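Local coordinates for mortality factor 4-like protein 1 (Homo sapiens, PDB 2F5K) that binds methylated histone H3 through its beta-barrel chromo domain and probably serves in gene regulation, at residues G26-C31 / E39-K44; Y54-S59 / E67-S72. All blocks are in the same frame, centred on the assembly; numbering follows the deposited sequence.

Interaction 1 of 2, residues G26-C31 / E39-K44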
loop_
_atom_site.group_PDB
_atom_site.type_symbol
_atom_site.label_atom_id
_atom_site.label_comp_id
_atom_site.label_asym_id
_atom_site.label_seq_id
_atom_site.Cartn_x
_atom_site.Cartn_y
_atom_site.Cartn_z
ATOM N N GLY A 26 -5.518 -0.022 11.979
ATOM C CA GLY A 26 -5.613 1.408 12.176
ATOM C C GLY A 26 -4.438 2.159 11.572
ATOM O O GLY A 26 -4.577 3.313 11.206
ATOM N N GLU A 27 -3.298 1.490 11.428
ATOM C CA GLU A 27 -2.086 2.165 10.961
ATOM C C GLU A 27 -2.218 2.806 9.593
ATOM O O GLU A 27 -2.553 2.144 8.626
ATOM C CB GLU A 27 -0.877 1.226 10.967
ATOM C CG GLU A 27 0.430 1.933 10.686
ATOM C CD GLU A 27 1.605 0.997 10.796
ATOM O OE1 GLU A 27 1.400 -0.162 11.168
ATOM O OE2 GLU A 27 2.729 1.415 10.520
ATOM N N ARG A 28 -1.959 4.105 9.527
ATOM C CA ARG A 28 -1.907 4.774 8.262
ATOM C C ARG A 28 -0.668 4.208 7.554
ATOM O O ARG A 28 0.390 4.081 8.169
ATOM C CB ARG A 28 -1.787 6.277 8.474
ATOM C CG ARG A 28 -1.512 7.077 7.236
ATOM C CD ARG A 28 -1.493 8.577 7.533
ATOM N NE ARG A 28 -1.736 9.430 6.377
ATOM C CZ ARG A 28 -1.596 10.754 6.404
ATOM N NH1 ARG A 28 -1.221 11.339 7.534
ATOM N NH2 ARG A 28 -1.826 11.501 5.318
ATOM N N VAL A 29 -0.801 3.895 6.266
ATOM C CA VAL A 29 0.253 3.201 5.530
ATOM C C VAL A 29 0.339 3.604 4.077
ATOM O O VAL A 29 -0.476 4.349 3.548
ATOM C CB VAL A 29 0.026 1.643 5.604
ATOM C CG1 VAL A 29 0.733 0.917 4.490
ATOM C CG2 VAL A 29 0.409 1.060 6.986
ATOM N N LEU A 30 1.357 3.117 3.411
ATOM C CA LEU A 30 1.442 3.374 1.993
ATOM C C LEU A 30 1.314 2.016 1.416
ATOM O O LEU A 30 1.976 1.086 1.860
ATOM C CB LEU A 30 2.761 4.002 1.604
ATOM C CG LEU A 30 2.980 5.417 2.144
ATOM C CD1 LEU A 30 4.426 5.842 1.842
ATOM C CD2 LEU A 30 2.021 6.345 1.469
ATOM N N CYS A 31 0.466 1.866 0.431
ATOM C CA CYS A 31 0.268 0.547 -0.083
ATOM C C CYS A 31 0.409 0.580 -1.566
ATOM O O CYS A 31 -0.081 1.496 -2.203
ATOM C CB CYS A 31 -1.132 0.035 0.298
ATOM S SG CYS A 31 -1.412 -1.701 -0.119
ATOM N N GLU A 39 -1.770 6.282 -0.185
ATOM C CA GLU A 39 -1.985 6.377 1.230
ATOM C C GLU A 39 -3.081 5.399 1.542
ATOM O O GLU A 39 -3.931 5.142 0.702
ATOM C CB GLU A 39 -2.386 7.788 1.610
ATOM C CG GLU A 39 -2.495 8.029 3.099
ATOM C CD GLU A 39 -2.900 9.463 3.418
ATOM O OE1 GLU A 39 -2.577 10.382 2.650
ATOM O OE2 GLU A 39 -3.530 9.676 4.451
ATOM N N ALA A 40 -3.065 4.826 2.732
ATOM C CA ALA A 40 -4.053 3.828 3.035
ATOM C C ALA A 40 -4.051 3.500 4.490
ATOM O O ALA A 40 -3.117 3.878 5.206
ATOM C CB ALA A 40 -3.793 2.569 2.222
ATOM N N LYS A 41 -5.093 2.778 4.902
ATOM C CA LYS A 41 -5.289 2.318 6.274
ATOM C C LYS A 41 -5.300 0.788 6.349
ATOM O O LYS A 41 -5.821 0.099 5.468
ATOM C CB LYS A 41 -6.627 2.839 6.832
ATOM C CG LYS A 41 -6.492 3.883 7.900
ATOM C CD LYS A 41 -5.791 5.144 7.345
ATOM C CE LYS A 41 -5.875 6.310 8.328
ATOM N NZ LYS A 41 -5.383 7.595 7.720
ATOM N N CYS A 42 -4.730 0.267 7.422
ATOM C CA CYS A 42 -4.716 -1.157 7.655
ATOM C C CYS A 42 -5.951 -1.542 8.485
ATOM O O CYS A 42 -5.928 -1.507 9.719
ATOM C CB CYS A 42 -3.436 -1.530 8.389
ATOM S SG CYS A 42 -3.396 -3.244 8.946
ATOM N N VAL A 43 -7.036 -1.881 7.803
ATOM C CA VAL A 43 -8.280 -2.227 8.495
ATOM C C VAL A 43 -8.191 -3.576 9.198
ATOM O O VAL A 43 -8.603 -3.704 10.343
ATOM C CB VAL A 43 -9.493 -2.217 7.543
ATOM C CG1 VAL A 43 -10.767 -2.559 8.303
ATOM C CG2 VAL A 43 -9.636 -0.874 6.875
ATOM N N LYS A 44 -7.638 -4.577 8.519
ATOM C CA LYS A 44 -7.527 -5.920 9.096
ATOM C C LYS A 44 -6.152 -6.572 8.908
ATOM O O LYS A 44 -5.441 -6.306 7.937
ATOM C CB LYS A 44 -8.607 -6.850 8.519
ATOM C CG LYS A 44 -10.049 -6.484 8.872
ATOM C CD LYS A 44 -11.045 -7.565 8.423
ATOM C CE LYS A 44 -12.483 -7.023 8.327
ATOM N NZ LYS A 44 -13.399 -7.973 7.640
#
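Val29 and Ala40 form the hydrogen-bonded pair at the heart of this antiparallel contact: Val29 N donates to Ala40 O, and a weak return bond runs from Ala40 N to Val29 O at 2.8 Å. Toward the start of the first segment the ladder loses its regularity. Cys42 N reaches Glu27 O at 3.1 Å, and Gly26 N donates to Cys42 O at 2.7 Å, so Gly26 and Glu27 are also pinned to the partner strand. Gly26, with a positive phi of 101°, takes a backbone shape that a side chain would obstruct.

Charge is concentrated on the face carrying Arg28, Leu30, Glu39 and Lys41. Both the Arg28 and Glu39 side chains leave with CG anti to the backbone N (chi1 171° and -174°) and run on extended, which lets their ends converge across the strands. Glu39 OE2 meets the guanidinium at its edge and is shared by NE and NH2 of Arg28, each 2.6 Å away; both bonds of this salt bridge are strongly bent and therefore weak. Lys41 crosses the aliphatic part of Arg28 at a slant, its NZ 3.9 Å from Arg28 CB, and the nearby carboxylate probably eases the proximity of the two positive ends.

Apolar contacts lie mainly on the reverse face, where Ala40 CB meets Cys31 CB at 4.1 Å and Ile56 packs against both residues. Leu30, on the charged face, rests its CD2 against Glu39 CA and also touches helix 79-98. A strongly twisted hairpin of this kind, with Val29, Cys31 and Ala40 on its inner face, is a wall of the chromo-barrel fold.

Interaction 2 of 2, residues Y54-S59 / E67-S72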
loop_
_atom_site.group_PDB
_atom_site.type_symbol
_atom_site.label_atom_id
_atom_site.label_comp_id
_atom_site.label_asym_id
_atom_site.label_seq_id
_atom_site.Cartn_x
_atom_site.Cartn_y
_atom_site.Cartn_z
ATOM N N TYR A 54 -2.961 -8.444 4.815
ATOM C CA TYR A 54 -3.597 -7.238 5.317
ATOM C C TYR A 54 -4.781 -6.840 4.483
ATOM O O TYR A 54 -4.718 -6.820 3.253
ATOM C CB TYR A 54 -2.618 -6.071 5.349
ATOM C CG TYR A 54 -1.470 -6.271 6.291
ATOM C CD1 TYR A 54 -0.249 -6.732 5.828
ATOM C CD2 TYR A 54 -1.607 -6.006 7.642
ATOM C CE1 TYR A 54 0.806 -6.906 6.669
ATOM C CE2 TYR A 54 -0.557 -6.179 8.500
ATOM C CZ TYR A 54 0.654 -6.629 8.010
ATOM O OH TYR A 54 1.711 -6.813 8.869
ATOM N N PHE A 55 -5.873 -6.521 5.150
ATOM C CA PHE A 55 -7.023 -6.025 4.428
ATOM C C PHE A 55 -6.879 -4.511 4.414
ATOM O O PHE A 55 -6.666 -3.887 5.459
ATOM C CB PHE A 55 -8.329 -6.488 5.085
ATOM C CG PHE A 55 -9.560 -6.062 4.342
ATOM C CD1 PHE A 55 -9.811 -6.529 3.066
ATOM C CD2 PHE A 55 -10.460 -5.176 4.921
ATOM C CE1 PHE A 55 -10.965 -6.122 2.364
ATOM C CE2 PHE A 55 -11.610 -4.753 4.238
ATOM C CZ PHE A 55 -11.866 -5.223 2.955
ATOM N N ILE A 56 -6.969 -3.902 3.237
ATOM C CA ILE A 56 -6.757 -2.467 3.206
ATOM C C ILE A 56 -7.806 -1.583 2.531
ATOM O O ILE A 56 -8.417 -1.927 1.505
ATOM C CB ILE A 56 -5.355 -2.112 2.649
ATOM C CG1 ILE A 56 -5.446 -1.646 1.217
ATOM C CG2 ILE A 56 -4.335 -3.265 2.804
ATOM C CD1 ILE A 56 -4.524 -0.537 0.946
ATOM N N HIS A 57 -7.984 -0.414 3.107
ATOM C CA HIS A 57 -8.836 0.572 2.494
ATOM C C HIS A 57 -7.934 1.675 1.984
ATOM O O HIS A 57 -7.164 2.262 2.741
ATOM C CB HIS A 57 -9.860 1.139 3.485
ATOM C CG HIS A 57 -10.442 2.442 3.046
ATOM N ND1 HIS A 57 -10.174 3.630 3.690
ATOM C CD2 HIS A 57 -11.247 2.754 2.002
ATOM C CE1 HIS A 57 -10.796 4.615 3.067
ATOM N NE2 HIS A 57 -11.458 4.110 2.041
ATOM N N TYR A 58 -8.006 1.944 0.696
ATOM C CA TYR A 58 -7.196 3.001 0.158
ATOM C C TYR A 58 -7.927 4.299 0.461
ATOM O O TYR A 58 -9.128 4.444 0.150
ATOM C CB TYR A 58 -6.959 2.799 -1.324
ATOM C CG TYR A 58 -6.202 1.517 -1.638
ATOM C CD1 TYR A 58 -6.873 0.289 -1.709
ATOM C CD2 TYR A 58 -4.809 1.529 -1.862
ATOM C CE1 TYR A 58 -6.191 -0.885 -2.015
ATOM C CE2 TYR A 58 -4.129 0.372 -2.161
ATOM C CZ TYR A 58 -4.823 -0.838 -2.224
ATOM O OH TYR A 58 -4.177 -2.000 -2.518
ATOM N N SER A 59 -7.212 5.221 1.102
ATOM C CA SER A 59 -7.813 6.475 1.506
ATOM C C SER A 59 -8.268 7.318 0.340
ATOM O O SER A 59 -7.592 7.447 -0.678
ATOM C CB SER A 59 -6.921 7.266 2.459
ATOM O OG SER A 59 -5.579 7.180 2.071
ATOM N N GLU A 67 -9.107 -4.164 -0.390
ATOM C CA GLU A 67 -8.612 -5.485 -0.749
ATOM C C GLU A 67 -7.599 -6.110 0.195
ATOM O O GLU A 67 -7.019 -5.449 1.059
ATOM C CB GLU A 67 -8.011 -5.461 -2.155
ATOM C CG GLU A 67 -6.967 -4.383 -2.395
ATOM C CD GLU A 67 -6.083 -4.728 -3.574
ATOM O OE1 GLU A 67 -5.584 -3.838 -4.287
ATOM O OE2 GLU A 67 -5.892 -5.931 -3.799
ATOM N N TRP A 68 -7.403 -7.412 0.017
ATOM C CA TRP A 68 -6.406 -8.130 0.779
ATOM C C TRP A 68 -5.088 -7.983 0.062
ATOM O O TRP A 68 -5.042 -7.980 -1.174
ATOM C CB TRP A 68 -6.794 -9.581 0.930
ATOM C CG TRP A 68 -7.937 -9.695 1.833
ATOM C CD1 TRP A 68 -9.261 -9.689 1.486
ATOM C CD2 TRP A 68 -7.892 -9.779 3.252
ATOM N NE1 TRP A 68 -10.039 -9.792 2.611
ATOM C CE2 TRP A 68 -9.223 -9.852 3.709
ATOM C CE3 TRP A 68 -6.861 -9.827 4.191
ATOM C CZ2 TRP A 68 -9.544 -9.953 5.054
ATOM C CZ3 TRP A 68 -7.175 -9.925 5.506
ATOM C CH2 TRP A 68 -8.510 -9.997 5.934
ATOM N N VAL A 69 -4.021 -7.826 0.831
ATOM C CA VAL A 69 -2.718 -7.536 0.254
ATOM C C VAL A 69 -1.698 -8.293 1.065
ATOM O O VAL A 69 -1.870 -8.446 2.262
ATOM C CB VAL A 69 -2.474 -5.999 0.309
ATOM C CG1 VAL A 69 -1.167 -5.645 0.990
ATOM C CG2 VAL A 69 -2.575 -5.390 -1.049
ATOM N N PRO A 70 -0.687 -8.869 0.429
ATOM C CA PRO A 70 0.388 -9.506 1.197
ATOM C C PRO A 70 1.243 -8.409 1.824
ATOM O O PRO A 70 1.189 -7.278 1.361
ATOM C CB PRO A 70 1.160 -10.289 0.140
ATOM C CG PRO A 70 0.921 -9.543 -1.081
ATOM C CD PRO A 70 -0.520 -9.067 -1.019
ATOM N N GLU A 71 1.985 -8.735 2.876
ATOM C CA GLU A 71 2.828 -7.753 3.541
ATOM C C GLU A 71 3.768 -6.985 2.608
ATOM O O GLU A 71 3.931 -5.772 2.734
ATOM C CB GLU A 71 3.677 -8.410 4.599
ATOM C CG GLU A 71 4.239 -7.401 5.564
ATOM C CD GLU A 71 4.562 -8.024 6.892
ATOM O OE1 GLU A 71 3.933 -7.641 7.897
ATOM O OE2 GLU A 71 5.442 -8.896 6.911
ATOM N N SER A 72 4.376 -7.698 1.676
ATOM C CA SER A 72 5.329 -7.080 0.759
ATOM C C SER A 72 4.746 -5.884 -0.008
ATOM O O SER A 72 5.485 -5.140 -0.662
ATOM C CB SER A 72 5.881 -8.113 -0.226
ATOM O OG SER A 72 4.844 -8.581 -1.087
#
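In the beta hairpin of strands 51-58 and 67-70, the non-hydrogen-bonded pair Phe55 and Trp68 brings two aromatic side chains together on one face. Phe55 CB sits over the indole, 3.4 Å from the centroid of the Trp68 six-membered ring and almost on its normal, a CH-pi contact. Further out, Phe55 CD1 comes within 3.3 Å of Trp68 NE1, with the ring planes inclined at 43°. Lys44 adds a cation-pi contact to Phe55.

Backbone bonds flank this pair. Tyr54 N donates to Val69 O at 2.8 Å and Val69 N answers to Tyr54 O, while Ile56 N donates to Glu67 O at 2.7 Å and Glu67 N to Ile56 O. The opposite face is the interior of the chromo barrel, where Ile56 CG2 meets Val69 CB at 4.1 Å and Cys31 lies against Val69. Tyr58 reaches back across the hairpin, Glu67 CG lying at its ring edge, 3.6 Å from Tyr58 CE1.

With CG anti to the carbonyl carbon (chi1 -64°), Tyr54 carries its ring to Glu71, and its hydroxyl donates to Glu71 OE1 at 2.6 Å, on the anti side of the carboxylate and 18° out of its plane. Lys22 N bonds to that same oxygen, and Phe23 N bonds to the Tyr54 hydroxyl. A phenylalanine in place of Tyr54 would probably leave Phe23 N without its acceptor and Glu71 OE1 held by Lys22 N alone of these two partners.

From the N terminus, strand 28-32 turns into strand 37-48, and interaction 1 closes the loop of seven residues between its segments. The chain then turns back into strand 51-58, and interaction 2 closes a second seven-residue loop, this one devoid of regular secondary structure. The two closures therefore follow in series, neither nesting nor crossing. They are stitched together because 39-44 and 54-59 lie on neighbouring strands: Lys44 O probably accepts a hydrogen bond from Phe55 N, and a weak hydrogen bond joins Ser59 OG to Glu39 O. Afterwards, strand 74-76 returns to pair with strand 28-32 and helix 79-98 follows, illustrating how local hairpins and one returning strand together build the sheet of the barrel.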